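Local atomic coordinates of 3-oxoacyl-(acyl-carrier protein) synthase II (Thermus thermophilus, PDB entry 1J3N), a protein that probably catalyses the condensation of malonyl-ACP with a growing acyl-ACP during bacterial fatty acid elongation, as a homodimeric condensing enzyme. Residues 21-24 with 25-28; 376-379 with 380-384; 308-311 with 312-316. All coordinates share one frame; numbering follows the deposited sequence.

In the fold
From the N terminus, contact 1 comes first, on helix 19-28; contact 3 follows on helix 306-324, and contact 2 comes last. Each is local: contacts 1 and 3 each tie successive turns of a helix, and contact 2 spans a wide bend leading into strand 382-383. They lie in series, so none nests in or crosses another. Pro381 CG of contact 2 packs on Leu27 O of contact 1 at 3.3 Å, and Phe377 CZ lies 3.9 Å from Val313 CG2 of contact 3. Contacts 1 and 3 do not meet, their nearest atoms about 15 Å apart. The loop 376-381 thus bridges helices from the N- and C-terminal parts of the synthase.

Contact 1. Residues 21-24 with 25-28; sequences AFHK and AQLA
Helix 19-28, the short alpha-helix that follows strands 4-13 and 16-17, carries two i to i+4 side-chain pairs, Phe22 with Gln26 and His23 with Leu27. The Gln26 amide lies over one face of the Phe22 ring, with NE2 3.1 Å above the ring plane and over its centre. Amide and ring planes differ by 31°, and CG adds a CH-pi contact at 4.2 Å from the ring centroid. Chi1 of 177° sends the Phe22 ring outward from the helix, and Gln26, extended beyond CG, reaches back one turn to lay its amide over it. NE2 also makes a weak bond to Phe22 O, at 3.3 Å, but its stronger partner is OE1 of Gln353 on helix 343-357. Phe22 also touches Val346 of that helix and Ala11 and Thr13 of strand 4-13. With an alanine here, the Gln26 amide would probably lose the surface it rests on and turn more freely, and a gap would open toward Val346. Ala25 N bonds well to Ala21 O at 3.0 Å, as does Leu27 N to His23 O. Leu27 CG lies over one face of the His23 ring, which also meets that of His357, and Leu27 CD1 approaches His23 CE1 at 3.3 Å.

Contact 2. Residues 376-379 with 380-384; sequences DFVP and EPREA
Between Asp376 and Arg382 the chain makes a wide bend, with Val378 in the left-handed region (phi 46°) and the direction changing through Pro379, Glu380 and Pro381. The bend lets the two charged side chains come together from opposite directions. Arg382 grips the carboxylate end-on with its two terminal nitrogens. NH1 reaches OD2 at 2.8 Å in a nearly straight bond, with the oxygen in the guanidinium plane, while NH2 meets the syn lone pair of OD1 at 3.2 Å from a slightly tilted position. A weak third bond joins NH2 to OD2, also 3.2 Å long. The two flat groups are not coplanar but twisted by 34°, and NH1 accordingly comes to OD2 from outside the carboxylate plane. Asp376 does a second job here: its OD1 accepts the backbone N of Val378 at 3.1 Å, on the anti side, which makes an Asx turn. With CG anti to the backbone N (chi1 -175°), the carboxylate faces both this N-H and the arginine, and OD1 is shared between them. The salt bridge therefore ties the Asx turn to strand 382-383, which pairs with strand 359-360 through a backbone bond from Arg382 to Ile360. Away from the bridge, CB and CG of Glu380 lie beside the Pro379 carbonyl, CG being 3.6 Å from Pro379 O.

Contact 3. Residues 308-311 with 312-316; sequences GDRA and EVLAI
Arg310 and Leu314 make the main side-chain contact on helix 306-324, the crossover helix of a beta-alpha-beta unit whose parallel strands are 297-299 and 328-330. The side-chain contact is van der Waals: Leu314 CD1 sits over the centre of one guanidinium face, 3.7 Å from Arg310 CZ. The arginine chain, extended from CG to NE with CG anti to the backbone N (chi1 175°), projects outward from the helix, and Leu314, one turn on, turns its CD1 back against it, 3.9 Å from Arg310 CG. Val313 CG2 comes to 3.3 Å of Asp309 O. Ala315 CB rests at the same distance from Ala311 O, and this alanine packs on Ala277, Ala278 and Met281 of helix 275-288.

Main-chain hydrogen bonds hold successive turns in register. Leu314 N to Arg310 O is short and straight at 2.9 Å; Glu312 N reaches Gly308 O at 3.1 Å, whereas Val313 N to Asp309 O is weak at 3.4 Å.

The acidic groups are held outside the two segments. Glu312 accepts the backbone N-H groups of His301 and Gly302 and the amide of Asn392, and Asp309 accepts the backbone N-H groups of Ser304, Thr305 and Phe220. Since the methyl covers a face of the Arg310 guanidinium, it occupies none of the in-plane N-H groups, and NE still makes its salt bridge to Glu372.

Contact 1. Residues 21-24 with 25-28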
ATOM      1  N   ALA A  21      -2.636  22.932 -18.019  1.00 25.37           N
ATOM      2  CA  ALA A  21      -1.248  23.327 -18.260  1.00 24.71           C
ATOM      3  C   ALA A  21      -0.424  22.108 -18.669  1.00 23.91           C
ATOM      4  O   ALA A  21       0.436  22.188 -19.550  1.00 25.77           O
ATOM      5  CB  ALA A  21      -0.643  23.962 -17.001  1.00 22.06           C
ATOM      6  N   PHE A  22      -0.694  20.980 -18.023  1.00 25.71           N
ATOM      7  CA  PHE A  22       0.010  19.732 -18.304  1.00 25.01           C
ATOM      8  C   PHE A  22      -0.234  19.296 -19.745  1.00 24.17           C
ATOM      9  O   PHE A  22       0.701  18.917 -20.450  1.00 24.15           O
ATOM     10  CB  PHE A  22      -0.458  18.643 -17.319  1.00 25.10           C
ATOM     11  CG  PHE A  22       0.147  17.274 -17.562  1.00 22.52           C
ATOM     12  CD1 PHE A  22       1.497  17.126 -17.865  1.00 24.14           C
ATOM     13  CD2 PHE A  22      -0.635  16.134 -17.442  1.00 22.53           C
ATOM     14  CE1 PHE A  22       2.062  15.854 -18.045  1.00 20.65           C
ATOM     15  CE2 PHE A  22      -0.089  14.866 -17.617  1.00 23.35           C
ATOM     16  CZ  PHE A  22       1.275  14.729 -17.923  1.00 22.85           C
ATOM     17  N   HIS A  23      -1.485  19.373 -20.185  1.00 25.49           N
ATOM     18  CA  HIS A  23      -1.848  18.969 -21.542  1.00 27.33           C
ATOM     19  C   HIS A  23      -1.205  19.846 -22.619  1.00 27.98           C
ATOM     20  O   HIS A  23      -0.644  19.340 -23.593  1.00 25.67           O
ATOM     21  CB  HIS A  23      -3.373  18.967 -21.708  1.00 28.80           C
ATOM     22  CG  HIS A  23      -3.829  18.337 -22.985  1.00 28.88           C
ATOM     23  ND1 HIS A  23      -4.204  19.075 -24.087  1.00 29.71           N
ATOM     24  CD2 HIS A  23      -3.883  17.038 -23.365  1.00 29.69           C
ATOM     25  CE1 HIS A  23      -4.466  18.258 -25.093  1.00 28.06           C
ATOM     26  NE2 HIS A  23      -4.277  17.018 -24.681  1.00 28.21           N
ATOM     27  N   LYS A  24      -1.287  21.160 -22.443  1.00 29.12           N
ATOM     28  CA  LYS A  24      -0.686  22.078 -23.396  1.00 30.78           C
ATOM     29  C   LYS A  24       0.823  21.842 -23.485  1.00 29.56           C
ATOM     30  O   LYS A  24       1.395  21.831 -24.574  1.00 31.27           O
ATOM     31  CB  LYS A  24      -0.952  23.530 -22.983  1.00 31.62           C
ATOM     32  CG  LYS A  24      -2.350  24.029 -23.302  1.00 35.86           C
ATOM     33  CD  LYS A  24      -2.430  25.548 -23.148  1.00 39.77           C
ATOM     34  CE  LYS A  24      -3.764  26.094 -23.628  1.00 41.29           C
ATOM     35  NZ  LYS A  24      -3.780  27.585 -23.625  1.00 45.35           N
ATOM     36  N   ALA A  25       1.458  21.651 -22.331  1.00 30.02           N
ATOM     37  CA  ALA A  25       2.900  21.420 -22.261  1.00 29.08           C
ATOM     38  C   ALA A  25       3.322  20.135 -22.980  1.00 29.60           C
ATOM     39  O   ALA A  25       4.414  20.063 -23.563  1.00 28.21           O
ATOM     40  CB  ALA A  25       3.347  21.378 -20.802  1.00 29.46           C
ATOM     41  N   GLN A  26       2.463  19.122 -22.928  1.00 28.78           N
ATOM     42  CA  GLN A  26       2.732  17.847 -23.591  1.00 28.91           C
ATOM     43  C   GLN A  26       2.745  18.059 -25.100  1.00 28.93           C
ATOM     44  O   GLN A  26       3.654  17.598 -25.802  1.00 28.38           O
ATOM     45  CB  GLN A  26       1.642  16.824 -23.258  1.00 27.18           C
ATOM     46  CG  GLN A  26       1.586  16.381 -21.812  1.00 27.45           C
ATOM     47  CD  GLN A  26       0.404  15.458 -21.541  1.00 27.57           C
ATOM     48  OE1 GLN A  26       0.307  14.367 -22.108  1.00 26.51           O
ATOM     49  NE2 GLN A  26      -0.501  15.898 -20.676  1.00 25.98           N
ATOM     50  N   LEU A  27       1.721  18.757 -25.586  1.00 29.40           N
ATOM     51  CA  LEU A  27       1.567  19.041 -27.009  1.00 29.66           C
ATOM     52  C   LEU A  27       2.700  19.886 -27.549  1.00 30.26           C
ATOM     53  O   LEU A  27       2.955  19.903 -28.754  1.00 32.08           O
ATOM     54  CB  LEU A  27       0.245  19.757 -27.254  1.00 30.23           C
ATOM     55  CG  LEU A  27      -0.979  18.956 -26.811  1.00 31.08           C
ATOM     56  CD1 LEU A  27      -2.239  19.776 -27.018  1.00 30.92           C
ATOM     57  CD2 LEU A  27      -1.033  17.661 -27.599  1.00 31.94           C
ATOM     58  N   ALA A  28       3.371  20.594 -26.652  1.00 30.42           N
ATOM     59  CA  ALA A  28       4.487  21.444 -27.027  1.00 30.29           C
ATOM     60  C   ALA A  28       5.784  20.657 -26.960  1.00 29.61           C
ATOM     61  O   ALA A  28       6.810  21.104 -27.475  1.00 28.59           O
ATOM     62  CB  ALA A  28       4.558  22.647 -26.100  1.00 31.63           C
TER

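Contact 2. Residues 376-379 with 380-384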
ATOM      1  N   ASP A 376       5.596   2.543 -33.542  1.00 33.38           N
ATOM      2  CA  ASP A 376       5.380   3.960 -33.791  1.00 31.63           C
ATOM      3  C   ASP A 376       5.389   4.677 -32.439  1.00 30.63           C
ATOM      4  O   ASP A 376       4.408   4.619 -31.703  1.00 27.07           O
ATOM      5  CB  ASP A 376       4.030   4.169 -34.487  1.00 31.63           C
ATOM      6  CG  ASP A 376       3.801   5.609 -34.891  1.00 30.32           C
ATOM      7  OD1 ASP A 376       4.516   6.497 -34.382  1.00 30.85           O
ATOM      8  OD2 ASP A 376       2.897   5.860 -35.711  1.00 33.81           O
ATOM      9  N   PHE A 377       6.492   5.359 -32.129  1.00 31.37           N
ATOM     10  CA  PHE A 377       6.629   6.063 -30.855  1.00 31.66           C
ATOM     11  C   PHE A 377       6.194   7.532 -30.834  1.00 32.54           C
ATOM     12  O   PHE A 377       6.519   8.270 -29.900  1.00 32.04           O
ATOM     13  CB  PHE A 377       8.067   5.928 -30.351  1.00 30.67           C
ATOM     14  CG  PHE A 377       8.455   4.513 -30.027  1.00 31.82           C
ATOM     15  CD1 PHE A 377       7.762   3.795 -29.049  1.00 31.44           C
ATOM     16  CD2 PHE A 377       9.487   3.882 -30.716  1.00 30.41           C
ATOM     17  CE1 PHE A 377       8.091   2.468 -28.764  1.00 30.12           C
ATOM     18  CE2 PHE A 377       9.827   2.553 -30.440  1.00 32.34           C
ATOM     19  CZ  PHE A 377       9.126   1.844 -29.461  1.00 31.79           C
ATOM     20  N   VAL A 378       5.459   7.948 -31.863  1.00 32.56           N
ATOM     21  CA  VAL A 378       4.930   9.308 -31.955  1.00 31.93           C
ATOM     22  C   VAL A 378       5.937  10.422 -31.616  1.00 33.73           C
ATOM     23  O   VAL A 378       5.851  11.066 -30.565  1.00 31.65           O
ATOM     24  CB  VAL A 378       3.682   9.437 -31.037  1.00 31.58           C
ATOM     25  CG1 VAL A 378       2.942  10.723 -31.322  1.00 31.66           C
ATOM     26  CG2 VAL A 378       2.762   8.232 -31.247  1.00 29.39           C
ATOM     27  N   PRO A 379       6.906  10.669 -32.511  1.00 34.97           N
ATOM     28  CA  PRO A 379       7.900  11.718 -32.261  1.00 36.43           C
ATOM     29  C   PRO A 379       7.280  13.114 -32.178  1.00 37.92           C
ATOM     30  O   PRO A 379       7.872  14.037 -31.611  1.00 37.68           O
ATOM     31  CB  PRO A 379       8.865  11.566 -33.436  1.00 37.34           C
ATOM     32  CG  PRO A 379       8.005  10.981 -34.517  1.00 36.64           C
ATOM     33  CD  PRO A 379       7.198   9.958 -33.766  1.00 35.60           C
ATOM     34  N   GLU A 380       6.082  13.254 -32.741  1.00 40.40           N
ATOM     35  CA  GLU A 380       5.347  14.517 -32.742  1.00 41.39           C
ATOM     36  C   GLU A 380       3.867  14.278 -32.424  1.00 40.74           C
ATOM     37  O   GLU A 380       3.309  13.246 -32.789  1.00 39.69           O
ATOM     38  CB  GLU A 380       5.467  15.198 -34.110  1.00 42.81           C
ATOM     39  CG  GLU A 380       6.671  16.113 -34.261  1.00 46.77           C
ATOM     40  CD  GLU A 380       6.546  17.386 -33.434  1.00 49.07           C
ATOM     41  OE1 GLU A 380       6.510  17.296 -32.187  1.00 49.97           O
ATOM     42  OE2 GLU A 380       6.479  18.482 -34.035  1.00 50.54           O
ATOM     43  N   PRO A 381       3.219  15.232 -31.726  1.00 40.46           N
ATOM     44  CA  PRO A 381       1.802  15.112 -31.367  1.00 41.16           C
ATOM     45  C   PRO A 381       0.983  14.762 -32.601  1.00 41.26           C
ATOM     46  O   PRO A 381       1.228  15.304 -33.679  1.00 40.76           O
ATOM     47  CB  PRO A 381       1.464  16.500 -30.832  1.00 40.49           C
ATOM     48  CG  PRO A 381       2.747  16.925 -30.200  1.00 42.93           C
ATOM     49  CD  PRO A 381       3.773  16.504 -31.235  1.00 40.78           C
ATOM     50  N   ARG A 382       0.010  13.873 -32.450  1.00 40.79           N
ATOM     51  CA  ARG A 382      -0.797  13.475 -33.593  1.00 41.47           C
ATOM     52  C   ARG A 382      -2.296  13.422 -33.337  1.00 41.81           C
ATOM     53  O   ARG A 382      -2.753  12.811 -32.371  1.00 39.87           O
ATOM     54  CB  ARG A 382      -0.332  12.112 -34.097  1.00 40.47           C
ATOM     55  CG  ARG A 382      -0.884  11.742 -35.460  1.00 41.56           C
ATOM     56  CD  ARG A 382      -0.402  10.361 -35.852  1.00 40.37           C
ATOM     57  NE  ARG A 382       1.034  10.239 -35.638  1.00 39.71           N
ATOM     58  CZ  ARG A 382       1.698   9.089 -35.635  1.00 39.89           C
ATOM     59  NH1 ARG A 382       1.053   7.947 -35.841  1.00 40.03           N
ATOM     60  NH2 ARG A 382       3.007   9.083 -35.413  1.00 38.16           N
ATOM     61  N   GLU A 383      -3.053  14.069 -34.220  1.00 43.57           N
ATOM     62  CA  GLU A 383      -4.509  14.079 -34.135  1.00 45.38           C
ATOM     63  C   GLU A 383      -4.962  12.662 -34.447  1.00 44.54           C
ATOM     64  O   GLU A 383      -4.698  12.147 -35.534  1.00 44.67           O
ATOM     65  CB  GLU A 383      -5.110  15.035 -35.173  1.00 48.26           C
ATOM     66  CG  GLU A 383      -5.310  16.484 -34.723  1.00 52.27           C
ATOM     67  CD  GLU A 383      -6.776  16.822 -34.446  1.00 54.97           C
ATOM     68  OE1 GLU A 383      -7.659  16.315 -35.174  1.00 55.13           O
ATOM     69  OE2 GLU A 383      -7.047  17.608 -33.511  1.00 56.69           O
ATOM     70  N   ALA A 384      -5.635  12.033 -33.494  1.00 44.68           N
ATOM     71  CA  ALA A 384      -6.116  10.670 -33.673  1.00 44.25           C
ATOM     72  C   ALA A 384      -7.258  10.394 -32.710  1.00 44.27           C
ATOM     73  O   ALA A 384      -7.202  10.775 -31.540  1.00 45.30           O
ATOM     74  CB  ALA A 384      -4.981   9.681 -33.443  1.00 44.72           C
TER

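Contact 3. Residues 308-311 with 312-316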
ATOM      1  N   GLY A 308      14.731  -2.430 -19.810  1.00 24.08           N
ATOM      2  CA  GLY A 308      13.320  -2.126 -19.623  1.00 23.90           C
ATOM      3  C   GLY A 308      12.580  -1.687 -20.881  1.00 24.16           C
ATOM      4  O   GLY A 308      11.552  -2.256 -21.229  1.00 21.75           O
ATOM      5  N   ASP A 309      13.090  -0.666 -21.560  1.00 25.33           N
ATOM      6  CA  ASP A 309      12.449  -0.173 -22.778  1.00 28.10           C
ATOM      7  C   ASP A 309      12.241  -1.296 -23.804  1.00 28.06           C
ATOM      8  O   ASP A 309      11.252  -1.300 -24.529  1.00 27.08           O
ATOM      9  CB  ASP A 309      13.279   0.962 -23.392  1.00 28.39           C
ATOM     10  CG  ASP A 309      13.073   2.291 -22.681  1.00 32.18           C
ATOM     11  OD1 ASP A 309      12.724   2.285 -21.475  1.00 28.87           O
ATOM     12  OD2 ASP A 309      13.272   3.345 -23.324  1.00 28.06           O
ATOM     13  N   ARG A 310      13.163  -2.254 -23.849  1.00 27.24           N
ATOM     14  CA  ARG A 310      13.060  -3.379 -24.783  1.00 26.70           C
ATOM     15  C   ARG A 310      12.071  -4.449 -24.308  1.00 25.57           C
ATOM     16  O   ARG A 310      11.318  -5.020 -25.106  1.00 24.39           O
ATOM     17  CB  ARG A 310      14.437  -4.016 -24.979  1.00 28.18           C
ATOM     18  CG  ARG A 310      14.435  -5.278 -25.840  1.00 30.87           C
ATOM     19  CD  ARG A 310      15.865  -5.718 -26.145  1.00 34.88           C
ATOM     20  NE  ARG A 310      15.910  -6.904 -26.994  1.00 36.56           N
ATOM     21  CZ  ARG A 310      16.030  -8.143 -26.531  1.00 39.58           C
ATOM     22  NH1 ARG A 310      16.123  -8.355 -25.225  1.00 40.73           N
ATOM     23  NH2 ARG A 310      16.050  -9.171 -27.372  1.00 41.03           N
ATOM     24  N   ALA A 311      12.083  -4.727 -23.009  1.00 23.99           N
ATOM     25  CA  ALA A 311      11.180  -5.724 -22.441  1.00 24.65           C
ATOM     26  C   ALA A 311       9.737  -5.336 -22.714  1.00 24.14           C
ATOM     27  O   ALA A 311       8.888  -6.198 -22.964  1.00 23.67           O
ATOM     28  CB  ALA A 311      11.416  -5.848 -20.942  1.00 23.30           C
ATOM     29  N   GLU A 312       9.462  -4.034 -22.653  1.00 24.97           N
ATOM     30  CA  GLU A 312       8.118  -3.520 -22.902  1.00 25.09           C
ATOM     31  C   GLU A 312       7.719  -3.731 -24.361  1.00 26.20           C
ATOM     32  O   GLU A 312       6.666  -4.293 -24.647  1.00 28.19           O
ATOM     33  CB  GLU A 312       8.040  -2.027 -22.527  1.00 24.13           C
ATOM     34  CG  GLU A 312       6.690  -1.372 -22.821  1.00 25.91           C
ATOM     35  CD  GLU A 312       6.375  -0.180 -21.914  1.00 25.61           C
ATOM     36  OE1 GLU A 312       7.308   0.563 -21.534  1.00 27.46           O
ATOM     37  OE2 GLU A 312       5.184   0.018 -21.595  1.00 25.02           O
ATOM     38  N   VAL A 313       8.568  -3.288 -25.285  1.00 28.20           N
ATOM     39  CA  VAL A 313       8.291  -3.449 -26.711  1.00 28.02           C
ATOM     40  C   VAL A 313       8.082  -4.927 -27.065  1.00 27.95           C
ATOM     41  O   VAL A 313       7.136  -5.273 -27.767  1.00 30.19           O
ATOM     42  CB  VAL A 313       9.440  -2.862 -27.562  1.00 27.74           C
ATOM     43  CG1 VAL A 313       9.203  -3.158 -29.037  1.00 28.67           C
ATOM     44  CG2 VAL A 313       9.537  -1.355 -27.327  1.00 26.19           C
ATOM     45  N   LEU A 314       8.960  -5.797 -26.574  1.00 29.06           N
ATOM     46  CA  LEU A 314       8.833  -7.227 -26.840  1.00 27.78           C
ATOM     47  C   LEU A 314       7.504  -7.744 -26.297  1.00 28.53           C
ATOM     48  O   LEU A 314       6.882  -8.623 -26.895  1.00 27.07           O
ATOM     49  CB  LEU A 314       9.979  -8.004 -26.188  1.00 26.87           C
ATOM     50  CG  LEU A 314      11.372  -7.843 -26.811  1.00 27.16           C
ATOM     51  CD1 LEU A 314      12.387  -8.594 -25.979  1.00 22.08           C
ATOM     52  CD2 LEU A 314      11.363  -8.362 -28.244  1.00 28.73           C
ATOM     53  N   ALA A 315       7.076  -7.190 -25.165  1.00 27.05           N
ATOM     54  CA  ALA A 315       5.817  -7.585 -24.539  1.00 28.24           C
ATOM     55  C   ALA A 315       4.629  -7.079 -25.354  1.00 29.84           C
ATOM     56  O   ALA A 315       3.582  -7.736 -25.434  1.00 28.71           O
ATOM     57  CB  ALA A 315       5.746  -7.032 -23.116  1.00 27.24           C
ATOM     58  N   ILE A 316       4.786  -5.899 -25.947  1.00 29.89           N
ATOM     59  CA  ILE A 316       3.719  -5.326 -26.757  1.00 30.32           C
ATOM     60  C   ILE A 316       3.572  -6.147 -28.035  1.00 31.03           C
ATOM     61  O   ILE A 316       2.467  -6.550 -28.393  1.00 31.62           O
ATOM     62  CB  ILE A 316       4.012  -3.844 -27.097  1.00 30.10           C
ATOM     63  CG1 ILE A 316       3.713  -2.972 -25.872  1.00 28.36           C
ATOM     64  CG2 ILE A 316       3.192  -3.395 -28.300  1.00 28.94           C
ATOM     65  CD1 ILE A 316       3.971  -1.505 -26.085  1.00 24.66           C
TER